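Local coordinates for protein putative prolyl-tRNA synthetase (Leishmania major, PDB 5XIL) that probably joins L-proline to its cognate tRNA at the expense of ATP, as a class II aminoacyl-tRNA synthetase whose catalytic, anticodon-binding and C-terminal zinc-binding parts are included here, at residues K23-E28 against I37-A42; K121-H126 against F241-Q246; I294-G299 against W342-W347. All coordinates share one frame; numbering follows the deposited sequence.

Contact 1: K23-E28 against I37-A42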
loop_
_atom_site.group_PDB
_atom_site.type_symbol
_atom_site.label_atom_id
_atom_site.label_comp_id
_atom_site.label_asym_id
_atom_site.label_seq_id
_atom_site.Cartn_x
_atom_site.Cartn_y
_atom_site.Cartn_z
ATOM N N LYS A 23 -10.081 2.827 -24.318
ATOM C CA LYS A 23 -8.964 2.904 -25.271
ATOM C C LYS A 23 -7.646 3.157 -24.583
ATOM O O LYS A 23 -6.651 2.667 -25.019
ATOM C CB LYS A 23 -9.226 3.960 -26.371
ATOM C CG LYS A 23 -10.188 3.490 -27.453
ATOM C CD LYS A 23 -10.483 4.660 -28.377
ATOM C CE LYS A 23 -11.083 4.279 -29.723
ATOM N NZ LYS A 23 -11.562 5.531 -30.428
ATOM N N ALA A 24 -7.640 3.854 -23.449
ATOM C CA ALA A 24 -6.398 4.118 -22.698
ATOM C C ALA A 24 -6.046 2.951 -21.784
ATOM O O ALA A 24 -5.046 3.006 -21.067
ATOM C CB ALA A 24 -6.497 5.409 -21.902
ATOM N N GLU A 25 -6.818 1.871 -21.858
ATOM C CA GLU A 25 -6.566 0.679 -21.044
ATOM C C GLU A 25 -6.626 0.899 -19.564
ATOM O O GLU A 25 -5.850 0.313 -18.854
ATOM C CB GLU A 25 -5.242 0.011 -21.434
ATOM C CG GLU A 25 -5.287 -0.335 -22.897
ATOM C CD GLU A 25 -3.983 -0.928 -23.416
ATOM O OE1 GLU A 25 -2.862 -0.506 -23.030
ATOM O OE2 GLU A 25 -4.140 -1.797 -24.240
ATOM N N MET A 26 -7.543 1.760 -19.104
ATOM C CA MET A 26 -7.710 2.043 -17.737
ATOM C C MET A 26 -8.634 1.085 -17.029
ATOM O O MET A 26 -8.388 0.744 -15.887
ATOM C CB MET A 26 -8.178 3.470 -17.504
ATOM C CG MET A 26 -7.083 4.443 -17.933
ATOM S SD MET A 26 -7.489 6.198 -17.827
ATOM C CE MET A 26 -7.018 6.624 -16.175
ATOM N N ILE A 27 -9.683 0.657 -17.714
ATOM C CA ILE A 27 -10.644 -0.255 -17.144
ATOM C C ILE A 27 -11.045 -1.269 -18.176
ATOM O O ILE A 27 -10.979 -0.988 -19.375
ATOM C CB ILE A 27 -11.931 0.387 -16.624
ATOM C CG1 ILE A 27 -12.737 1.007 -17.747
ATOM C CG2 ILE A 27 -11.719 1.428 -15.554
ATOM C CD1 ILE A 27 -14.207 0.733 -17.507
ATOM N N GLU A 28 -11.441 -2.427 -17.672
ATOM C CA GLU A 28 -12.012 -3.522 -18.443
ATOM C C GLU A 28 -13.352 -3.824 -17.784
ATOM O O GLU A 28 -13.441 -4.010 -16.537
ATOM C CB GLU A 28 -11.069 -4.719 -18.320
ATOM C CG GLU A 28 -11.423 -5.941 -19.123
ATOM C CD GLU A 28 -11.317 -5.697 -20.602
ATOM O OE1 GLU A 28 -12.382 -5.598 -21.192
ATOM O OE2 GLU A 28 -10.189 -5.563 -21.142
ATOM N N ILE A 37 -12.764 -4.071 -13.710
ATOM C CA ILE A 37 -11.335 -4.297 -13.428
ATOM C C ILE A 37 -10.552 -2.991 -13.645
ATOM O O ILE A 37 -10.714 -2.343 -14.677
ATOM C CB ILE A 37 -10.799 -5.331 -14.371
ATOM C CG1 ILE A 37 -11.447 -6.674 -14.067
ATOM C CG2 ILE A 37 -9.311 -5.571 -14.221
ATOM C CD1 ILE A 37 -11.306 -7.624 -15.236
ATOM N N ILE A 38 -9.745 -2.620 -12.674
ATOM C CA ILE A 38 -8.875 -1.475 -12.803
ATOM C C ILE A 38 -7.509 -1.964 -13.306
ATOM O O ILE A 38 -6.761 -2.576 -12.586
ATOM C CB ILE A 38 -8.752 -0.675 -11.497
ATOM C CG1 ILE A 38 -10.157 -0.301 -11.009
ATOM C CG2 ILE A 38 -7.961 0.615 -11.784
ATOM C CD1 ILE A 38 -10.236 0.351 -9.634
ATOM N N ARG A 39 -7.207 -1.715 -14.594
ATOM C CA ARG A 39 -5.993 -2.111 -15.181
ATOM C C ARG A 39 -4.821 -1.194 -14.749
ATOM O O ARG A 39 -5.050 -0.121 -14.178
ATOM C CB ARG A 39 -6.168 -2.074 -16.696
ATOM C CG ARG A 39 -7.298 -2.977 -17.179
ATOM C CD ARG A 39 -7.333 -3.069 -18.725
ATOM N NE ARG A 39 -6.175 -3.835 -19.176
ATOM C CZ ARG A 39 -5.890 -4.054 -20.453
ATOM N NH1 ARG A 39 -6.643 -3.581 -21.396
ATOM N NH2 ARG A 39 -4.857 -4.787 -20.780
ATOM N N PRO A 40 -3.567 -1.622 -14.990
ATOM C CA PRO A 40 -2.435 -0.858 -14.461
ATOM C C PRO A 40 -2.349 0.579 -14.839
ATOM O O PRO A 40 -1.857 1.328 -14.008
ATOM C CB PRO A 40 -1.209 -1.586 -15.026
ATOM C CG PRO A 40 -1.733 -2.970 -15.138
ATOM C CD PRO A 40 -3.112 -2.882 -15.590
ATOM N N TRP A 41 -2.779 0.988 -16.031
ATOM C CA TRP A 41 -2.590 2.371 -16.369
ATOM C C TRP A 41 -3.312 3.315 -15.423
ATOM O O TRP A 41 -2.838 4.441 -15.108
ATOM C CB TRP A 41 -3.006 2.608 -17.805
ATOM C CG TRP A 41 -2.599 3.910 -18.401
ATOM C CD1 TRP A 41 -3.433 4.934 -18.812
ATOM C CD2 TRP A 41 -1.250 4.343 -18.689
ATOM N NE1 TRP A 41 -2.673 5.961 -19.320
ATOM C CE2 TRP A 41 -1.344 5.636 -19.238
ATOM C CE3 TRP A 41 0.018 3.757 -18.535
ATOM C CZ2 TRP A 41 -0.202 6.362 -19.648
ATOM C CZ3 TRP A 41 1.151 4.473 -18.963
ATOM C CH2 TRP A 41 1.031 5.773 -19.475
ATOM N N ALA A 42 -4.501 2.891 -15.012
ATOM C CA ALA A 42 -5.231 3.585 -13.986
ATOM C C ALA A 42 -4.813 3.243 -12.538
ATOM O O ALA A 42 -4.692 4.118 -11.672
ATOM C CB ALA A 42 -6.701 3.354 -14.161
HETATM O O HOH W 1 -3.299 -0.755 -18.356
HETATM O O HOH W 2 -5.908 -4.354 -24.032
#
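Arg39 lies across Glu25 and Glu28 without a direct salt bridge to either. Its NH1 sits 3.8 Å from Glu25 CG, with Glu25 CB over one face of the guanidinium and the two charged planes 54° apart; a bend at chi3 (70°) helps to bring the group there. Water links the charges instead: one molecule, in the guanidinium plane, accepts from Arg39 NH1 at 2.8 Å and donates to Glu25 OE2. Nearer the start of the arginine chain, Glu25 O lies 3.2 Å from Arg39 CB. That same carbonyl accepts a hydrogen bond from a second water, which in turn accepts one from Trp41 N. On the other flank, Met26 CB meets Ala42 CB at 3.7 Å, and Met26 CG makes an apolar contact in the ring plane at the edge of Trp41, 3.8 Å from CD1. Met26 SD, also at the edge and 5.5 Å from the centroid of the five-membered ring of Trp41, makes a Met-aromatic contact.

Behind these side chains stands a short antiparallel ladder. Glu28 and Ile37 form a hydrogen-bonded pair, Ile37 N reaching Glu28 O at 2.9 Å, while Ile27 and Ile38 make the adjoining non-hydrogen-bonded pair. Arg39 N, at the N-cap position, extends the pairing to Met26 O, approaching from above the carbonyl plane.

A Schellman motif at Glu25 turns the chain out of helix 13-23 into this hairpin, and helix 40-60 departs from its second strand. Lys350 of helix 340-350 salt-bridges Glu25 and lies against Trp41 as a cation-pi partner. Trp122 of the second subunit makes a cation-pi contact with Arg39 and hydrogen-bonds Glu28, so the hairpin forms part of the dimer interface.

Contact 2: K121-H126 against F241-Q246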
loop_
_atom_site.group_PDB
_atom_site.type_symbol
_atom_site.label_atom_id
_atom_site.label_comp_id
_atom_site.label_asym_id
_atom_site.label_seq_id
_atom_site.Cartn_x
_atom_site.Cartn_y
_atom_site.Cartn_z
ATOM N N LYS A 121 -13.842 0.439 24.047
ATOM C CA LYS A 121 -13.055 -0.538 24.761
ATOM C C LYS A 121 -11.598 -0.089 24.979
ATOM O O LYS A 121 -11.073 -0.128 26.090
ATOM C CB LYS A 121 -13.161 -1.874 24.021
ATOM C CG LYS A 121 -12.485 -2.976 24.771
ATOM C CD LYS A 121 -12.277 -4.227 23.967
ATOM C CE LYS A 121 -11.277 -5.148 24.692
ATOM N NZ LYS A 121 -11.816 -6.537 24.728
ATOM N N TRP A 122 -10.976 0.450 23.943
ATOM C CA TRP A 122 -9.599 0.834 24.006
ATOM C C TRP A 122 -9.402 2.086 24.771
ATOM O O TRP A 122 -8.342 2.311 25.275
ATOM C CB TRP A 122 -9.024 1.028 22.595
ATOM C CG TRP A 122 -9.008 -0.243 21.795
ATOM C CD1 TRP A 122 -8.784 -1.491 22.271
ATOM C CD2 TRP A 122 -9.129 -0.370 20.349
ATOM N NE1 TRP A 122 -8.821 -2.407 21.230
ATOM C CE2 TRP A 122 -9.002 -1.737 20.043
ATOM C CE3 TRP A 122 -9.377 0.544 19.298
ATOM C CZ2 TRP A 122 -9.069 -2.231 18.709
ATOM C CZ3 TRP A 122 -9.464 0.052 17.981
ATOM C CH2 TRP A 122 -9.326 -1.304 17.691
ATOM N N ILE A 123 -10.409 2.940 24.876
ATOM C CA ILE A 123 -10.167 4.184 25.596
ATOM C C ILE A 123 -10.615 3.956 27.056
ATOM O O ILE A 123 -11.776 4.138 27.394
ATOM C CB ILE A 123 -10.866 5.366 24.968
ATOM C CG1 ILE A 123 -10.284 5.700 23.602
ATOM C CG2 ILE A 123 -10.840 6.608 25.841
ATOM C CD1 ILE A 123 -11.253 6.453 22.682
ATOM N N ARG A 124 -9.647 3.594 27.889
ATOM C CA ARG A 124 -9.886 3.242 29.293
ATOM C C ARG A 124 -9.659 4.413 30.170
ATOM O O ARG A 124 -10.222 4.460 31.237
ATOM C CB ARG A 124 -8.974 2.083 29.738
ATOM C CG ARG A 124 -9.279 0.775 29.015
ATOM C CD ARG A 124 -8.054 -0.133 28.938
ATOM N NE ARG A 124 -6.914 0.551 28.316
ATOM C CZ ARG A 124 -5.657 0.097 28.279
ATOM N NH1 ARG A 124 -5.336 -1.088 28.816
ATOM N NH2 ARG A 124 -4.708 0.829 27.694
ATOM N N SER A 125 -8.850 5.375 29.722
ATOM C CA SER A 125 -8.565 6.583 30.475
ATOM C C SER A 125 -7.964 7.603 29.516
ATOM O O SER A 125 -7.706 7.276 28.340
ATOM C CB SER A 125 -7.562 6.261 31.597
ATOM O OG SER A 125 -6.220 6.180 31.090
ATOM N N HIS A 126 -7.709 8.792 29.995
ATOM C CA HIS A 126 -7.152 9.805 29.172
ATOM C C HIS A 126 -5.810 9.392 28.576
ATOM O O HIS A 126 -5.439 9.880 27.558
ATOM C CB HIS A 126 -6.937 11.066 29.966
ATOM C CG HIS A 126 -5.738 10.995 30.856
ATOM N ND1 HIS A 126 -5.731 10.330 32.059
ATOM C CD2 HIS A 126 -4.493 11.478 30.696
ATOM C CE1 HIS A 126 -4.534 10.421 32.605
ATOM N NE2 HIS A 126 -3.764 11.111 31.797
ATOM N N PHE A 241 -21.908 5.649 21.551
ATOM C CA PHE A 241 -21.152 4.409 21.713
ATOM C C PHE A 241 -20.503 4.330 23.082
ATOM O O PHE A 241 -19.737 3.442 23.356
ATOM C CB PHE A 241 -20.083 4.281 20.614
ATOM C CG PHE A 241 -20.665 3.914 19.305
ATOM C CD1 PHE A 241 -20.916 2.585 19.013
ATOM C CD2 PHE A 241 -21.039 4.891 18.388
ATOM C CE1 PHE A 241 -21.503 2.215 17.788
ATOM C CE2 PHE A 241 -21.629 4.523 17.170
ATOM C CZ PHE A 241 -21.847 3.186 16.866
ATOM N N ASP A 242 -20.882 5.257 23.958
ATOM C CA ASP A 242 -20.395 5.215 25.325
ATOM C C ASP A 242 -18.850 5.201 25.385
ATOM O O ASP A 242 -18.273 4.363 26.100
ATOM C CB ASP A 242 -21.021 3.996 26.029
ATOM C CG ASP A 242 -22.545 4.151 26.198
ATOM O OD1 ASP A 242 -22.978 5.222 26.678
ATOM O OD2 ASP A 242 -23.290 3.221 25.853
ATOM N N ILE A 243 -18.240 6.091 24.611
ATOM C CA ILE A 243 -16.812 6.370 24.628
ATOM C C ILE A 243 -16.652 7.506 25.633
ATOM O O ILE A 243 -17.277 8.563 25.512
ATOM C CB ILE A 243 -16.295 6.777 23.259
ATOM C CG1 ILE A 243 -16.657 5.704 22.222
ATOM C CG2 ILE A 243 -14.744 6.925 23.286
ATOM C CD1 ILE A 243 -16.479 6.137 20.745
ATOM N N ARG A 244 -15.870 7.240 26.680
ATOM C CA ARG A 244 -15.768 8.138 27.810
ATOM C C ARG A 244 -14.456 7.913 28.521
ATOM O O ARG A 244 -13.915 6.846 28.444
ATOM C CB ARG A 244 -16.913 7.840 28.787
ATOM C CG ARG A 244 -17.077 6.312 28.987
ATOM C CD ARG A 244 -18.135 5.923 30.002
ATOM N NE ARG A 244 -17.710 6.404 31.319
ATOM C CZ ARG A 244 -18.348 6.196 32.465
ATOM N NH1 ARG A 244 -19.472 5.494 32.501
ATOM N NH2 ARG A 244 -17.838 6.690 33.579
ATOM N N PHE A 245 -13.980 8.931 29.223
ATOM C CA PHE A 245 -12.881 8.767 30.131
ATOM C C PHE A 245 -13.020 9.781 31.280
ATOM O O PHE A 245 -13.617 10.846 31.136
ATOM C CB PHE A 245 -11.546 8.958 29.374
ATOM C CG PHE A 245 -11.375 10.335 28.798
ATOM C CD1 PHE A 245 -12.045 10.710 27.623
ATOM C CD2 PHE A 245 -10.559 11.281 29.425
ATOM C CE1 PHE A 245 -11.911 11.993 27.128
ATOM C CE2 PHE A 245 -10.423 12.560 28.919
ATOM C CZ PHE A 245 -11.129 12.921 27.776
ATOM N N GLN A 246 -12.427 9.450 32.420
ATOM C CA GLN A 246 -12.431 10.398 33.554
ATOM C C GLN A 246 -11.509 11.553 33.280
ATOM O O GLN A 246 -10.393 11.381 32.727
ATOM C CB GLN A 246 -11.988 9.698 34.863
ATOM C CG GLN A 246 -12.952 8.613 35.353
ATOM C CD GLN A 246 -14.373 9.116 35.420
ATOM O OE1 GLN A 246 -15.128 8.957 34.470
ATOM N NE2 GLN A 246 -14.730 9.787 36.523
HETATM O O HOH W 3 -14.457 4.620 26.531
HETATM O O HOH W 4 -11.257 6.719 32.670
HETATM O O HOH W 5 -8.727 9.249 32.414
#
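A water between His126 and Gln246 makes the shortest polar links of this contact: it accepts from His126 N at 2.7 Å and donates to Gln246 O at the same 2.7 Å. It also lies in the plane of the His126 imidazole, 3.2 Å from ND1. The ring is placed there by chi1 of 77°, which sets CG between the backbone N and the carbonyl carbon and brings ND1 round to the side of its own amide. Two further waters repeat the bridge along the chain. One donates to Arg124 O and accepts from Gln246 N at 3.0 Å; the other accepts from Arg244 N and lies 2.9 Å from Ile123 O, to which it can donate.

Apolar groups fill in beside this row of waters. Ile123 CD1 meets Ile243 CG2 at 3.6 Å, the two branched chains crossing at a slant, and Ile123 CG2 lies more loosely against Phe245 CB. The Phe245 ring passes close to the backbone of Ser125 and His126, its CD2 3.7 Å from His126 CB. Leu129 packs on both Ile123 and Phe245, and Leu255 of strand 253-265 pairs with Phe245 through backbone hydrogen bonds.

The loop leaving helix 111-122 thus runs beside the start of strand 245-247 within the class II core. The main-chain polar links between the two segments are relayed by the three waters, and direct contact is left to the isoleucines, Phe245 and the backbone and CB of its neighbours Ser125 and His126.

Contact 3: I294-G299 against W342-W347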
loop_
_atom_site.group_PDB
_atom_site.type_symbol
_atom_site.label_atom_id
_atom_site.label_comp_id
_atom_site.label_asym_id
_atom_site.label_seq_id
_atom_site.Cartn_x
_atom_site.Cartn_y
_atom_site.Cartn_z
ATOM N N ILE A 294 7.547 7.717 -23.610
ATOM C CA ILE A 294 7.571 6.613 -24.508
ATOM C C ILE A 294 8.558 6.941 -25.648
ATOM O O ILE A 294 8.487 7.967 -26.234
ATOM C CB ILE A 294 6.203 6.260 -25.069
ATOM C CG1 ILE A 294 6.204 4.922 -25.839
ATOM C CG2 ILE A 294 5.625 7.342 -25.949
ATOM C CD1 ILE A 294 6.343 3.732 -24.960
ATOM N N ILE A 295 9.377 5.983 -25.985
ATOM C CA ILE A 295 10.412 6.130 -27.074
ATOM C C ILE A 295 9.984 5.273 -28.297
ATOM O O ILE A 295 9.832 4.067 -28.191
ATOM C CB ILE A 295 11.786 5.679 -26.545
ATOM C CG1 ILE A 295 12.177 6.438 -25.287
ATOM C CG2 ILE A 295 12.871 5.759 -27.643
ATOM C CD1 ILE A 295 13.253 5.740 -24.486
ATOM N N ILE A 296 9.784 5.910 -29.447
ATOM C CA ILE A 296 9.330 5.226 -30.609
ATOM C C ILE A 296 10.316 5.511 -31.750
ATOM O O ILE A 296 10.540 6.677 -32.051
ATOM C CB ILE A 296 7.965 5.750 -31.012
ATOM C CG1 ILE A 296 6.983 5.612 -29.823
ATOM C CG2 ILE A 296 7.482 5.056 -32.272
ATOM C CD1 ILE A 296 5.624 6.229 -30.044
ATOM N N PRO A 297 10.879 4.444 -32.369
ATOM C CA PRO A 297 11.783 4.634 -33.493
ATOM C C PRO A 297 11.008 5.113 -34.743
ATOM O O PRO A 297 9.828 4.738 -34.993
ATOM C CB PRO A 297 12.456 3.247 -33.640
ATOM C CG PRO A 297 11.330 2.323 -33.301
ATOM C CD PRO A 297 10.647 3.008 -32.121
ATOM N N VAL A 298 11.620 6.006 -35.492
ATOM C CA VAL A 298 11.022 6.528 -36.715
ATOM C C VAL A 298 12.098 6.611 -37.834
ATOM O O VAL A 298 13.284 6.434 -37.581
ATOM C CB VAL A 298 10.439 7.928 -36.542
ATOM C CG1 VAL A 298 9.347 7.964 -35.450
ATOM C CG2 VAL A 298 11.556 8.921 -36.207
ATOM N N GLY A 299 11.637 6.858 -39.059
ATOM C CA GLY A 299 12.500 7.066 -40.233
ATOM C C GLY A 299 13.115 5.796 -40.755
ATOM O O GLY A 299 14.147 5.857 -41.395
ATOM N N TRP A 342 0.595 4.813 -35.925
ATOM C CA TRP A 342 -0.303 4.031 -35.109
ATOM C C TRP A 342 0.177 4.004 -33.649
ATOM O O TRP A 342 -0.629 4.121 -32.690
ATOM C CB TRP A 342 -0.348 2.592 -35.605
ATOM C CG TRP A 342 -1.376 1.737 -34.950
ATOM C CD1 TRP A 342 -2.625 1.412 -35.475
ATOM C CD2 TRP A 342 -1.286 1.056 -33.668
ATOM N NE1 TRP A 342 -3.309 0.611 -34.575
ATOM C CE2 TRP A 342 -2.518 0.365 -33.474
ATOM C CE3 TRP A 342 -0.307 0.995 -32.651
ATOM C CZ2 TRP A 342 -2.789 -0.383 -32.307
ATOM C CZ3 TRP A 342 -0.570 0.246 -31.503
ATOM C CH2 TRP A 342 -1.815 -0.433 -31.340
ATOM N N ARG A 343 1.470 3.757 -33.474
ATOM C CA ARG A 343 2.046 3.772 -32.123
ATOM C C ARG A 343 1.898 5.183 -31.509
ATOM O O ARG A 343 1.571 5.294 -30.326
ATOM C CB ARG A 343 3.491 3.293 -32.146
ATOM C CG ARG A 343 3.626 1.799 -32.367
ATOM C CD ARG A 343 5.070 1.420 -32.557
ATOM N NE ARG A 343 5.416 1.451 -33.964
ATOM C CZ ARG A 343 6.635 1.207 -34.456
ATOM N NH1 ARG A 343 7.683 0.986 -33.660
ATOM N NH2 ARG A 343 6.781 1.178 -35.775
ATOM N N PHE A 344 2.102 6.266 -32.281
ATOM C CA PHE A 344 1.997 7.577 -31.723
ATOM C C PHE A 344 0.557 7.712 -31.171
ATOM O O PHE A 344 0.313 8.311 -30.102
ATOM C CB PHE A 344 2.137 8.696 -32.785
ATOM C CG PHE A 344 3.542 8.967 -33.296
ATOM C CD1 PHE A 344 4.611 8.084 -33.100
ATOM C CD2 PHE A 344 3.760 10.115 -34.054
ATOM C CE1 PHE A 344 5.857 8.314 -33.656
ATOM C CE2 PHE A 344 5.029 10.349 -34.580
ATOM C CZ PHE A 344 6.056 9.465 -34.370
ATOM N N ASN A 345 -0.406 7.247 -31.953
ATOM C CA ASN A 345 -1.829 7.411 -31.571
ATOM C C ASN A 345 -2.180 6.668 -30.266
ATOM O O ASN A 345 -2.866 7.236 -29.366
ATOM C CB ASN A 345 -2.779 6.921 -32.675
ATOM C CG ASN A 345 -4.246 6.940 -32.214
ATOM O OD1 ASN A 345 -4.903 8.018 -32.137
ATOM N ND2 ASN A 345 -4.742 5.796 -31.857
ATOM N N HIS A 346 -1.739 5.417 -30.186
ATOM C CA HIS A 346 -1.942 4.565 -29.064
ATOM C C HIS A 346 -1.495 5.226 -27.758
ATOM O O HIS A 346 -2.209 5.247 -26.772
ATOM C CB HIS A 346 -1.183 3.252 -29.269
ATOM C CG HIS A 346 -1.172 2.348 -28.073
ATOM N ND1 HIS A 346 -2.238 1.539 -27.723
ATOM C CD2 HIS A 346 -0.193 2.084 -27.166
ATOM C CE1 HIS A 346 -1.930 0.859 -26.647
ATOM N NE2 HIS A 346 -0.696 1.162 -26.296
ATOM N N TRP A 347 -0.264 5.727 -27.734
ATOM C CA TRP A 347 0.273 6.433 -26.548
ATOM C C TRP A 347 -0.313 7.824 -26.344
ATOM O O TRP A 347 -0.369 8.302 -25.200
ATOM C CB TRP A 347 1.809 6.487 -26.626
ATOM C CG TRP A 347 2.395 5.048 -26.541
ATOM C CD1 TRP A 347 2.912 4.278 -27.577
ATOM C CD2 TRP A 347 2.386 4.189 -25.386
ATOM N NE1 TRP A 347 3.242 3.057 -27.116
ATOM C CE2 TRP A 347 2.944 2.959 -25.780
ATOM C CE3 TRP A 347 2.023 4.363 -24.057
ATOM C CZ2 TRP A 347 3.111 1.891 -24.899
ATOM C CZ3 TRP A 347 2.215 3.285 -23.149
ATOM C CH2 TRP A 347 2.743 2.081 -23.580
#
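Ile296 reaches from its strand to the helix and has the largest surface buried here. Its CD1 lies 3.7 Å from Phe344 CD1 and also approaches Arg343 and Trp347, so one methyl group meets three residues on adjoining turns. CG2 points in another direction: it lies in the plane of the Phe344 ring, at the edge by CE1, and over one face of the Arg343 guanidinium.

Ile294 and Trp347 form the second centre. Ile294 CG1 stands almost straight above the five-membered ring, 3.6 Å from its centroid and only 5° off the normal, a CH-pi contact. CD1 continues over the same face toward the rim and touches Trp347 CE2 at 3.6 Å. With CG1 set opposite the backbone N (chi1 -170°), the longer branch of Ile294 can lie along the indole in this way. The other face of the ring is met by His346 CD2, and Trp347 NE1 is hydrogen-bonded to Asp333, which would help fix the ring's rotation.

Phe344 carries the packing toward the strand's end, where Val298 CG1 comes near its ring plane at the edge, 3.8 Å from CZ. Arg343 brings its NH1 within 3.9 Å of Pro297 CG, while its polar atoms are engaged by Ser339 O and Asp333 O.

The short segment axes run nearly antiparallel, at 169° and 9.7 Å apart. Strand 293-297 lies between 330-332 and 354-358 in the mixed sheet of the anticodon-binding domain, and helix 340-350 covers one of its faces through Ile294 and Ile296. Ile295 points instead to helix 306-325, giving the sheet a helical layer on either side.

From the N terminus, contact 1 closes a short hairpin between helix 13-23 and helix 40-60. Contact 2 follows and closes a far longer excursion within the class II core, and contact 3 closes a loop through helix 306-325 in the anticodon-binding domain. The three succeed one another along the chain, neither nested nor crossed. Contacts 1 and 3 adjoin where Glu25 OE1 packs 4.0 Å from His346 CE1, tying the N-terminal hairpin to the anticodon-binding domain. Contact 2 lies remote, its centre 62 Å from that of contact 3, yet Lys121 and Trp122 of each subunit meet Glu28 of the other, joining contacts 1 and 2 through the dimer.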